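Local atomic coordinates of glycerol dehydratase (Clostridium butyricum, PDB entry 1R9D), a protein that is a B12-independent dehydratase that probably converts glycerol to 3-hydroxypropionaldehyde by radical chemistry, as a lyase of the glycyl radical enzyme family. Residues K92-E97 / D121-W126; Y218-A223 / K251-G256; E458-S463 / M488-A493; M717-L722 / V734-I739. One frame throughout, in Å; residues are numbered along the deposited sequence.

Contact 1 of 4, residues K92-E97 / D121-W126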
# COMPACT_ATOMS: atom_id res chain seq x y z
N LYS A 92 -10.48 8.24 -19.24
CA LYS A 92 -11.82 8.07 -19.77
C LYS A 92 -12.38 9.38 -20.33
O LYS A 92 -13.20 9.37 -21.24
CB LYS A 92 -12.76 7.50 -18.70
CG LYS A 92 -12.45 6.04 -18.34
CD LYS A 92 -13.42 5.49 -17.32
CE LYS A 92 -13.00 4.10 -16.84
NZ LYS A 92 -12.90 3.12 -17.97
N TRP A 93 -11.94 10.51 -19.78
CA TRP A 93 -12.41 11.80 -20.28
C TRP A 93 -11.91 12.01 -21.70
O TRP A 93 -12.61 12.56 -22.55
CB TRP A 93 -11.92 12.95 -19.38
CG TRP A 93 -10.43 13.14 -19.38
CD1 TRP A 93 -9.53 12.62 -18.49
CD2 TRP A 93 -9.66 13.89 -20.32
NE1 TRP A 93 -8.26 13.01 -18.82
CE2 TRP A 93 -8.31 13.79 -19.94
CE3 TRP A 93 -9.99 14.65 -21.46
CZ2 TRP A 93 -7.28 14.41 -20.66
CZ3 TRP A 93 -8.97 15.27 -22.17
CH2 TRP A 93 -7.63 15.15 -21.76
N LEU A 94 -10.68 11.57 -21.96
CA LEU A 94 -10.06 11.71 -23.27
C LEU A 94 -10.81 10.82 -24.25
O LEU A 94 -11.12 11.23 -25.37
CB LEU A 94 -8.59 11.27 -23.22
CG LEU A 94 -7.57 12.03 -24.08
CD1 LEU A 94 -6.35 11.15 -24.28
CD2 LEU A 94 -8.16 12.41 -25.42
N GLN A 95 -11.10 9.59 -23.83
CA GLN A 95 -11.82 8.64 -24.66
C GLN A 95 -13.15 9.24 -25.11
O GLN A 95 -13.57 9.04 -26.25
CB GLN A 95 -12.06 7.36 -23.87
CG GLN A 95 -12.87 6.30 -24.61
CD GLN A 95 -12.89 4.98 -23.88
OE1 GLN A 95 -13.27 4.91 -22.70
NE2 GLN A 95 -12.50 3.92 -24.56
N ASP A 96 -13.80 9.98 -24.22
CA ASP A 96 -15.08 10.61 -24.53
C ASP A 96 -14.97 11.81 -25.48
O ASP A 96 -15.85 12.02 -26.31
CB ASP A 96 -15.77 11.07 -23.25
CG ASP A 96 -16.35 9.91 -22.45
OD1 ASP A 96 -17.08 9.09 -23.05
OD2 ASP A 96 -16.08 9.83 -21.23
N GLU A 97 -13.90 12.59 -25.35
CA GLU A 97 -13.71 13.79 -26.17
C GLU A 97 -12.84 13.66 -27.41
O GLU A 97 -12.57 14.66 -28.08
CB GLU A 97 -13.12 14.90 -25.30
CG GLU A 97 -14.04 15.40 -24.22
CD GLU A 97 -13.35 16.42 -23.34
OE1 GLU A 97 -12.65 17.30 -23.88
OE2 GLU A 97 -13.52 16.34 -22.10
N ASP A 121 -6.24 0.65 -27.07
CA ASP A 121 -5.66 -0.32 -26.15
C ASP A 121 -5.29 0.33 -24.82
O ASP A 121 -5.35 -0.32 -23.77
CB ASP A 121 -4.41 -0.95 -26.76
CG ASP A 121 -3.84 -2.05 -25.88
OD1 ASP A 121 -4.52 -3.09 -25.71
OD2 ASP A 121 -2.72 -1.88 -25.36
N VAL A 122 -4.90 1.60 -24.86
CA VAL A 122 -4.53 2.32 -23.65
C VAL A 122 -5.74 2.42 -22.73
O VAL A 122 -5.65 2.08 -21.55
CB VAL A 122 -4.02 3.74 -23.99
CG1 VAL A 122 -3.69 4.50 -22.71
CG2 VAL A 122 -2.79 3.65 -24.88
N PHE A 123 -6.87 2.86 -23.27
CA PHE A 123 -8.10 2.98 -22.50
C PHE A 123 -8.49 1.63 -21.91
O PHE A 123 -8.96 1.54 -20.78
CB PHE A 123 -9.25 3.49 -23.38
CG PHE A 123 -9.01 4.85 -23.98
CD1 PHE A 123 -9.37 5.11 -25.30
CD2 PHE A 123 -8.44 5.87 -23.23
CE1 PHE A 123 -9.16 6.37 -25.86
CE2 PHE A 123 -8.22 7.14 -23.78
CZ PHE A 123 -8.59 7.38 -25.10
N GLU A 124 -8.30 0.57 -22.70
CA GLU A 124 -8.65 -0.77 -22.25
C GLU A 124 -7.78 -1.25 -21.09
O GLU A 124 -8.29 -1.77 -20.10
CB GLU A 124 -8.53 -1.76 -23.41
CG GLU A 124 -9.02 -3.16 -23.08
CD GLU A 124 -8.84 -4.13 -24.24
OE1 GLU A 124 -9.31 -3.82 -25.35
OE2 GLU A 124 -8.24 -5.21 -24.03
N TYR A 125 -6.47 -1.07 -21.19
CA TYR A 125 -5.59 -1.52 -20.12
C TYR A 125 -5.78 -0.79 -18.80
O TYR A 125 -5.91 -1.41 -17.75
CB TYR A 125 -4.11 -1.39 -20.51
CG TYR A 125 -3.20 -1.75 -19.35
CD1 TYR A 125 -3.01 -3.09 -18.98
CD2 TYR A 125 -2.60 -0.76 -18.57
CE1 TYR A 125 -2.24 -3.42 -17.87
CE2 TYR A 125 -1.83 -1.09 -17.45
CZ TYR A 125 -1.66 -2.42 -17.10
OH TYR A 125 -0.93 -2.75 -15.99
N TRP A 126 -5.79 0.54 -18.86
CA TRP A 126 -5.90 1.34 -17.64
C TRP A 126 -7.25 1.41 -16.95
O TRP A 126 -7.39 2.08 -15.93
CB TRP A 126 -5.40 2.76 -17.91
CG TRP A 126 -3.94 2.81 -18.23
CD1 TRP A 126 -3.37 2.77 -19.46
CD2 TRP A 126 -2.87 2.87 -17.28
NE1 TRP A 126 -2.00 2.80 -19.35
CE2 TRP A 126 -1.67 2.86 -18.02
CE3 TRP A 126 -2.80 2.93 -15.88
CZ2 TRP A 126 -0.40 2.91 -17.41
CZ3 TRP A 126 -1.54 2.98 -15.27
CH2 TRP A 126 -0.37 2.97 -16.04
O HOH W 1 -9.77 3.47 -19.03
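Gln-95 lies along one face of the Phe-123 ring, and this CH-pi packing carries most of the contact. Gln-95 CB sits 3.6 Å from the centroid of the Phe-123 ring and only 7° off the ring normal. CG stands anti to the backbone N (chi1 177°) and the chain stays extended, which draws the rest of the side chain back over the ring toward Phe-123 CB; the two side chains therefore run in opposite directions. The amide ends this run tilted 44° to the ring plane, with Gln-95 NE2 3.4 Å from Phe-123 CD1. Glutamine suits an exposed place of this kind: its methylenes cover a buried aromatic while its polar end can face solvent.

The apolar part is smaller. Leu-94 CB comes within 4.2 Å of Phe-123 CE2, adding a second aliphatic neighbour near the far end of the ring.

Polar contact is indirect. One water lies 2.7 Å from Phe-123 O and makes a weak hydrogen bond to Lys-92 NZ at 3.3 Å, so a water links the lysine to the last turn of the other helix, while Lys-92 NZ is also hydrogen-bonded directly to Asn-127 OD1, just beyond it.

The short helix 92-97 thus packs against the last turn of helix 113-125, whose Val-122 and Tyr-125 lean on helix 30-40, while Trp-93 and Glu-97 touch the loop at Asp-326.

Contact 2 of 4, residues Y218-A223 / K251-G256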
# COMPACT_ATOMS: atom_id res chain seq x y z
N TYR A 218 18.72 9.41 -21.52
CA TYR A 218 17.93 10.36 -22.29
C TYR A 218 18.80 11.47 -22.87
O TYR A 218 18.71 11.79 -24.05
CB TYR A 218 16.84 10.97 -21.41
CG TYR A 218 15.85 11.83 -22.16
CD1 TYR A 218 15.00 11.27 -23.12
CD2 TYR A 218 15.75 13.20 -21.92
CE1 TYR A 218 14.09 12.05 -23.82
CE2 TYR A 218 14.85 13.99 -22.62
CZ TYR A 218 14.02 13.41 -23.57
OH TYR A 218 13.13 14.19 -24.28
N VAL A 219 19.64 12.06 -22.02
CA VAL A 219 20.52 13.15 -22.45
C VAL A 219 21.50 12.67 -23.52
O VAL A 219 21.80 13.39 -24.47
CB VAL A 219 21.30 13.72 -21.26
CG1 VAL A 219 22.22 14.84 -21.72
CG2 VAL A 219 20.32 14.25 -20.21
N ASN A 220 21.99 11.44 -23.36
CA ASN A 220 22.93 10.88 -24.33
C ASN A 220 22.30 10.68 -25.70
O ASN A 220 22.99 10.71 -26.72
CB ASN A 220 23.51 9.57 -23.80
CG ASN A 220 24.65 9.79 -22.84
OD1 ASN A 220 24.87 9.01 -21.91
ND2 ASN A 220 25.40 10.87 -23.06
N ARG A 221 20.99 10.46 -25.73
CA ARG A 221 20.30 10.28 -27.00
C ARG A 221 20.32 11.59 -27.79
O ARG A 221 20.38 11.58 -29.02
CB ARG A 221 18.85 9.84 -26.77
CG ARG A 221 18.71 8.43 -26.22
CD ARG A 221 17.24 8.04 -26.08
NE ARG A 221 16.56 8.02 -27.37
CZ ARG A 221 15.25 8.12 -27.53
NH1 ARG A 221 14.46 8.25 -26.47
NH2 ARG A 221 14.71 8.10 -28.74
N TYR A 222 20.28 12.72 -27.09
CA TYR A 222 20.33 14.02 -27.76
C TYR A 222 21.74 14.31 -28.22
O TYR A 222 21.94 14.95 -29.26
CB TYR A 222 19.85 15.15 -26.83
CG TYR A 222 18.35 15.29 -26.78
CD1 TYR A 222 17.59 14.57 -25.86
CD2 TYR A 222 17.67 16.10 -27.70
CE1 TYR A 222 16.21 14.65 -25.85
CE2 TYR A 222 16.28 16.18 -27.70
CZ TYR A 222 15.56 15.45 -26.77
OH TYR A 222 14.19 15.51 -26.76
N ALA A 223 22.73 13.85 -27.46
CA ALA A 223 24.12 14.06 -27.83
C ALA A 223 24.39 13.37 -29.16
O ALA A 223 25.07 13.92 -30.03
CB ALA A 223 25.04 13.51 -26.74
N LYS A 251 28.57 15.73 -21.73
CA LYS A 251 29.11 16.00 -20.41
C LYS A 251 28.04 16.04 -19.32
O LYS A 251 28.14 15.32 -18.32
CB LYS A 251 29.87 17.32 -20.38
CG LYS A 251 30.37 17.65 -18.99
CD LYS A 251 30.96 19.03 -18.88
CE LYS A 251 31.34 19.31 -17.43
NZ LYS A 251 31.98 20.64 -17.26
N VAL A 252 27.02 16.88 -19.50
CA VAL A 252 25.97 16.99 -18.49
C VAL A 252 25.01 15.81 -18.46
O VAL A 252 24.01 15.83 -17.74
CB VAL A 252 25.14 18.29 -18.67
CG1 VAL A 252 26.08 19.49 -18.65
CG2 VAL A 252 24.34 18.25 -19.97
N SER A 253 25.30 14.77 -19.25
CA SER A 253 24.44 13.60 -19.25
C SER A 253 24.43 13.02 -17.84
O SER A 253 23.40 12.55 -17.36
CB SER A 253 24.95 12.55 -20.26
OG SER A 253 26.33 12.28 -20.06
N GLY A 254 25.58 13.09 -17.17
CA GLY A 254 25.67 12.57 -15.81
C GLY A 254 26.43 13.48 -14.86
O GLY A 254 26.21 13.45 -13.66
N GLU A 255 27.33 14.29 -15.41
CA GLU A 255 28.12 15.20 -14.58
C GLU A 255 27.39 16.52 -14.35
O GLU A 255 26.41 16.84 -15.02
CB GLU A 255 29.47 15.48 -15.25
CG GLU A 255 30.39 14.27 -15.30
CD GLU A 255 31.58 14.49 -16.21
OE1 GLU A 255 31.39 14.57 -17.45
OE2 GLU A 255 32.72 14.58 -15.69
N GLY A 256 27.88 17.29 -13.37
CA GLY A 256 27.29 18.58 -13.08
C GLY A 256 27.78 19.58 -14.10
O GLY A 256 28.64 19.26 -14.92
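The flat amide of Asn-220 reaches across to Ser-253, its ND2 lying 3.3 Å from Ser-253 CB. The same ND2 is also near Ser-253 OG, but at an angle too poor for a hydrogen bond, so the meeting is one of van der Waals packing. Two further flat groups lie on the same helix, one turn apart: Tyr-222 has Tyr-218 CZ at its edge, in plane, and puts its own CD1 above one face of the Tyr-218 ring, toward the rim. Tyr-222 OH donates to Tyr-218 OH at 3.0 Å and is itself bonded to the backbone N of Ser-75, a chain of bonds that probably helps to fix both rings.

Val-219 supplies the apolar side. With CG1 anti to the backbone N (chi1 179°), that methyl is carried to 3.5 Å from Ser-253 CA, and it is 4.4 Å from Val-252 CG2. The backbones are close here, with the CA atoms of Val-219 and Ser-253 5.1 Å apart, an approach that the small serine side chain permits. Ser-253 OG is hydrogen-bonded to Ser-250 O, three residues earlier, which satisfies the buried hydroxyl locally.

The contact joins helix 197-230 to the chain where it leaves helix 236-252. Helix 260-277 packs alongside, its Phe-269 touching Val-219 and its Leu-266 touching Val-252, while the backbone of Gly-254 bonds to Asn-178 of helix 169-190.

Contact 3 of 4, residues E458-S463 / M488-A493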
# COMPACT_ATOMS: atom_id res chain seq x y z
N GLU A 458 -25.40 31.88 -1.36
CA GLU A 458 -26.66 31.44 -1.96
C GLU A 458 -27.31 30.35 -1.11
O GLU A 458 -28.52 30.36 -0.88
CB GLU A 458 -26.40 30.92 -3.38
CG GLU A 458 -27.65 30.46 -4.13
CD GLU A 458 -27.37 30.07 -5.58
OE1 GLU A 458 -28.34 29.77 -6.31
OE2 GLU A 458 -26.18 30.06 -5.99
N LEU A 459 -26.50 29.41 -0.63
CA LEU A 459 -27.01 28.32 0.20
C LEU A 459 -27.41 28.79 1.59
O LEU A 459 -28.22 28.14 2.25
CB LEU A 459 -25.98 27.20 0.30
CG LEU A 459 -25.78 26.40 -0.99
CD1 LEU A 459 -24.62 25.43 -0.81
CD2 LEU A 459 -27.06 25.64 -1.34
N THR A 460 -26.85 29.90 2.05
CA THR A 460 -27.21 30.43 3.36
C THR A 460 -28.62 31.01 3.24
O THR A 460 -29.48 30.76 4.08
CB THR A 460 -26.24 31.55 3.81
OG1 THR A 460 -24.91 31.04 3.86
CG2 THR A 460 -26.63 32.06 5.19
N ILE A 461 -28.84 31.77 2.18
CA ILE A 461 -30.14 32.37 1.93
C ILE A 461 -31.20 31.30 1.68
O ILE A 461 -32.36 31.48 2.07
CB ILE A 461 -30.08 33.34 0.73
CG1 ILE A 461 -29.30 34.59 1.14
CG2 ILE A 461 -31.49 33.70 0.26
CD1 ILE A 461 -29.13 35.62 0.04
N ASN A 462 -30.81 30.19 1.06
CA ASN A 462 -31.75 29.11 0.79
C ASN A 462 -31.69 27.92 1.76
O ASN A 462 -32.20 26.84 1.47
CB ASN A 462 -31.57 28.60 -0.65
CG ASN A 462 -31.95 29.66 -1.69
OD1 ASN A 462 -32.92 30.39 -1.52
ND2 ASN A 462 -31.18 29.73 -2.77
N SER A 463 -31.08 28.14 2.93
CA SER A 463 -30.97 27.10 3.96
C SER A 463 -30.47 25.74 3.47
O SER A 463 -31.04 24.71 3.83
CB SER A 463 -32.33 26.91 4.65
OG SER A 463 -32.71 28.07 5.36
N MET A 488 -24.74 35.32 9.75
CA MET A 488 -23.33 34.93 9.75
C MET A 488 -23.13 33.54 10.36
O MET A 488 -22.19 32.83 9.99
CB MET A 488 -22.49 35.96 10.50
CG MET A 488 -22.31 37.28 9.77
SD MET A 488 -21.64 37.08 8.09
CE MET A 488 -19.92 36.66 8.46
N LYS A 489 -24.00 33.16 11.29
CA LYS A 489 -23.89 31.85 11.92
C LYS A 489 -24.27 30.76 10.92
O LYS A 489 -23.65 29.69 10.89
CB LYS A 489 -24.79 31.76 13.15
CG LYS A 489 -24.32 32.63 14.29
CD LYS A 489 -25.13 32.41 15.56
CE LYS A 489 -24.60 33.27 16.69
NZ LYS A 489 -25.41 33.12 17.93
N ALA A 490 -25.29 31.04 10.12
CA ALA A 490 -25.75 30.08 9.11
C ALA A 490 -24.69 29.98 8.01
O ALA A 490 -24.42 28.90 7.49
CB ALA A 490 -27.08 30.54 8.52
N TYR A 491 -24.10 31.13 7.66
CA TYR A 491 -23.05 31.21 6.65
C TYR A 491 -21.89 30.31 7.08
O TYR A 491 -21.37 29.52 6.29
CB TYR A 491 -22.59 32.66 6.52
CG TYR A 491 -21.37 32.91 5.67
CD1 TYR A 491 -21.41 32.77 4.28
CD2 TYR A 491 -20.17 33.34 6.24
CE1 TYR A 491 -20.29 33.06 3.49
CE2 TYR A 491 -19.05 33.62 5.47
CZ TYR A 491 -19.12 33.48 4.09
OH TYR A 491 -18.01 33.78 3.33
N LYS A 492 -21.50 30.44 8.34
CA LYS A 492 -20.40 29.63 8.88
C LYS A 492 -20.74 28.14 8.87
O LYS A 492 -19.86 27.31 8.62
CB LYS A 492 -20.06 30.09 10.30
CG LYS A 492 -18.94 29.30 10.97
CD LYS A 492 -18.46 30.03 12.23
CE LYS A 492 -17.46 29.22 13.03
NZ LYS A 492 -18.10 28.11 13.79
N ALA A 493 -22.00 27.80 9.13
CA ALA A 493 -22.43 26.41 9.14
C ALA A 493 -22.37 25.78 7.75
O ALA A 493 -22.00 24.61 7.60
CB ALA A 493 -23.84 26.30 9.70
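Helix 453-461 packs against the long helix 484-516 through its last turn, where Thr-460 rests on Ala-490 and Tyr-491. Thr-460 faces the other helix with both of its branches. CG2 meets Ala-490 CB at 3.7 Å, a methyl-to-methyl contact, and lies as close to the backbone N of Tyr-491. The hydroxyl branch meets Tyr-491: Thr-460 OG1 is 3.4 Å from Tyr-491 CA, and it stands at the edge of the Tyr-491 ring, in its plane, 3.9 Å from CD1.

A single torsion explains this division. At chi1 -59° OG1 lies beside the backbone N, from where it is hydrogen-bonded to Ile-456 O one turn earlier, and CG2 is left anti to the N, directed at Ala-490. Threonine fits because its polar atom is satisfied inside its own helix, so that a buried surface need offer it only carbon. Alanine in turn keeps the facing helix thin, and the CA atoms of Thr-460 and Tyr-491 approach to 5.4 Å. Tyr-491 sends its ring past the contact toward helix 607-624, where its OH is hydrogen-bonded to Gly-616 O.

Just beyond Thr-460 the helix stops. Ser-463, with a positive phi of 49°, donates its N to Thr-460 O at 3.3 Å, and the amide of the following residue returns to Leu-459 O. These paired bonds, with Ser-463 in the left-handed conformation at the C-prime position, are those of a Schellman motif, a common way of ending an alpha-helix and redirecting the chain.

Contact 4 of 4, residues M717-L722 / V734-I739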
# COMPACT_ATOMS: atom_id res chain seq x y z
N MET A 717 7.38 56.00 -11.93
CA MET A 717 7.47 56.43 -10.54
C MET A 717 6.14 56.19 -9.83
O MET A 717 6.11 55.77 -8.68
CB MET A 717 7.82 57.92 -10.47
CG MET A 717 9.17 58.28 -11.06
SD MET A 717 10.54 57.80 -9.99
CE MET A 717 10.97 59.41 -9.27
N ASN A 718 5.05 56.49 -10.53
CA ASN A 718 3.72 56.30 -9.96
C ASN A 718 3.38 54.84 -9.71
O ASN A 718 2.81 54.50 -8.67
CB ASN A 718 2.65 56.94 -10.85
CG ASN A 718 2.66 58.45 -10.77
OD1 ASN A 718 3.03 59.03 -9.75
ND2 ASN A 718 2.23 59.11 -11.85
N LEU A 719 3.73 53.96 -10.65
CA LEU A 719 3.46 52.54 -10.47
C LEU A 719 4.28 52.04 -9.28
O LEU A 719 3.79 51.27 -8.45
CB LEU A 719 3.86 51.73 -11.72
CG LEU A 719 3.52 50.24 -11.59
CD1 LEU A 719 2.02 50.04 -11.75
CD2 LEU A 719 4.27 49.43 -12.65
N SER A 720 5.53 52.48 -9.22
CA SER A 720 6.43 52.10 -8.13
C SER A 720 5.85 52.52 -6.78
O SER A 720 5.88 51.76 -5.81
CB SER A 720 7.79 52.75 -8.34
OG SER A 720 8.58 52.65 -7.16
N SER A 721 5.32 53.74 -6.72
CA SER A 721 4.73 54.24 -5.48
C SER A 721 3.46 53.46 -5.11
O SER A 721 3.20 53.19 -3.94
CB SER A 721 4.41 55.73 -5.62
OG SER A 721 3.88 56.24 -4.41
N LEU A 722 2.67 53.13 -6.12
CA LEU A 722 1.43 52.38 -5.92
C LEU A 722 1.73 51.02 -5.30
O LEU A 722 1.08 50.60 -4.34
CB LEU A 722 0.72 52.19 -7.25
CG LEU A 722 -0.65 51.50 -7.23
CD1 LEU A 722 -1.70 52.47 -6.71
CD2 LEU A 722 -1.02 51.05 -8.64
N VAL A 734 0.52 41.73 -6.37
CA VAL A 734 -0.19 42.59 -7.30
C VAL A 734 0.46 42.46 -8.68
O VAL A 734 1.66 42.20 -8.79
CB VAL A 734 -0.21 44.08 -6.82
CG1 VAL A 734 1.18 44.68 -6.91
CG2 VAL A 734 -1.22 44.88 -7.65
N GLN A 735 -0.34 42.59 -9.73
CA GLN A 735 0.17 42.49 -11.09
C GLN A 735 -0.70 43.39 -11.96
O GLN A 735 -1.84 43.68 -11.59
CB GLN A 735 0.09 41.04 -11.57
CG GLN A 735 -1.31 40.47 -11.59
CD GLN A 735 -1.32 38.97 -11.74
OE1 GLN A 735 -2.35 38.38 -12.07
NE2 GLN A 735 -0.18 38.34 -11.49
N PHE A 736 -0.18 43.82 -13.11
CA PHE A 736 -0.93 44.75 -13.94
C PHE A 736 -1.03 44.48 -15.44
O PHE A 736 -0.06 44.06 -16.07
CB PHE A 736 -0.35 46.16 -13.81
CG PHE A 736 -0.04 46.57 -12.40
CD1 PHE A 736 1.17 46.20 -11.80
CD2 PHE A 736 -0.95 47.31 -11.66
CE1 PHE A 736 1.45 46.57 -10.49
CE2 PHE A 736 -0.68 47.68 -10.35
CZ PHE A 736 0.53 47.31 -9.76
N ASN A 737 -2.21 44.76 -15.98
CA ASN A 737 -2.44 44.66 -17.41
C ASN A 737 -2.32 46.13 -17.83
O ASN A 737 -2.79 47.02 -17.12
CB ASN A 737 -3.85 44.17 -17.73
CG ASN A 737 -3.87 42.74 -18.25
OD1 ASN A 737 -3.01 42.34 -19.04
ND2 ASN A 737 -4.87 41.98 -17.83
N VAL A 738 -1.65 46.38 -18.95
CA VAL A 738 -1.49 47.74 -19.46
C VAL A 738 -1.68 47.61 -20.96
O VAL A 738 -0.72 47.41 -21.70
CB VAL A 738 -0.08 48.30 -19.18
CG1 VAL A 738 0.02 49.73 -19.69
CG2 VAL A 738 0.22 48.25 -17.69
N ILE A 739 -2.93 47.70 -21.40
CA ILE A 739 -3.22 47.55 -22.81
C ILE A 739 -4.39 48.41 -23.27
O ILE A 739 -5.26 48.80 -22.47
CB ILE A 739 -3.53 46.08 -23.15
CG1 ILE A 739 -3.57 45.88 -24.66
CG2 ILE A 739 -4.85 45.67 -22.51
CD1 ILE A 739 -3.74 44.44 -25.08
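Phe-736 leaves its strand toward Leu-719 and Leu-722 of the helix, and its ring is where the two segments meet. CB points at the helix, and the first torsion, with CG beside the backbone N and anti to the carbonyl carbon, brings a face of the ring against Leu-719. CG has Leu-719 CD1 at 4.1 Å, and CD1 and CD2 of the ring have that same methyl little nearer. Farther out, CE1 and CZ of Phe-736 each lie 3.7 Å from Leu-719 CD1. The near equality of these distances shows the methyl standing over the middle of the ring: Leu-719 CD1 is 3.6 Å from the Phe-736 centroid and 9° off the normal, a CH-pi contact.

The helix and strand belong to a beta-alpha-beta unit. Strand 702-705 leads through helix 712-728 into strand 733-738, and the two strands run parallel side by side, joined by backbone hydrogen bonds such as that of Gln-735 with Gln-703. A large flat side chain suits the sheet here because it fills the layer between strand and helix, and branched leucines three positions apart present methyls to it.

CE2 has a second neighbour, Leu-722 CD2 at 3.8 Å, which comes obliquely. Leu-719 also touches Ala-393 and Thr-396 of helix 386-397. On the next residue of the strand, Asn-737 ND2 is hydrogen-bonded to Arg-760 O, three residues before Gly-763, the predicted glycyl radical site.

How the contacts relate
All four contacts are largely buried, yet contact 1 includes an exposed residue, Gln-95, and it alone has a water between its segments. Contacts 1 and 3 join helix to helix, contact 2 a helix to the chain leaving the next one, all within the pyruvate formate lyase-like range; contact 4, in the glycine radical range, joins helix to strand and lies nearest the centre of the chain. Contacts 1 and 4 both place an aliphatic group over a phenylalanine face, the former with glutamine, the latter with leucine. Contacts 2 and 3 instead use small hydroxyl residues whose OG or OG1 bonds back within its own chain region. No two contacts touch: even contacts 1 and 2 are about 18 Å apart at their nearest atoms.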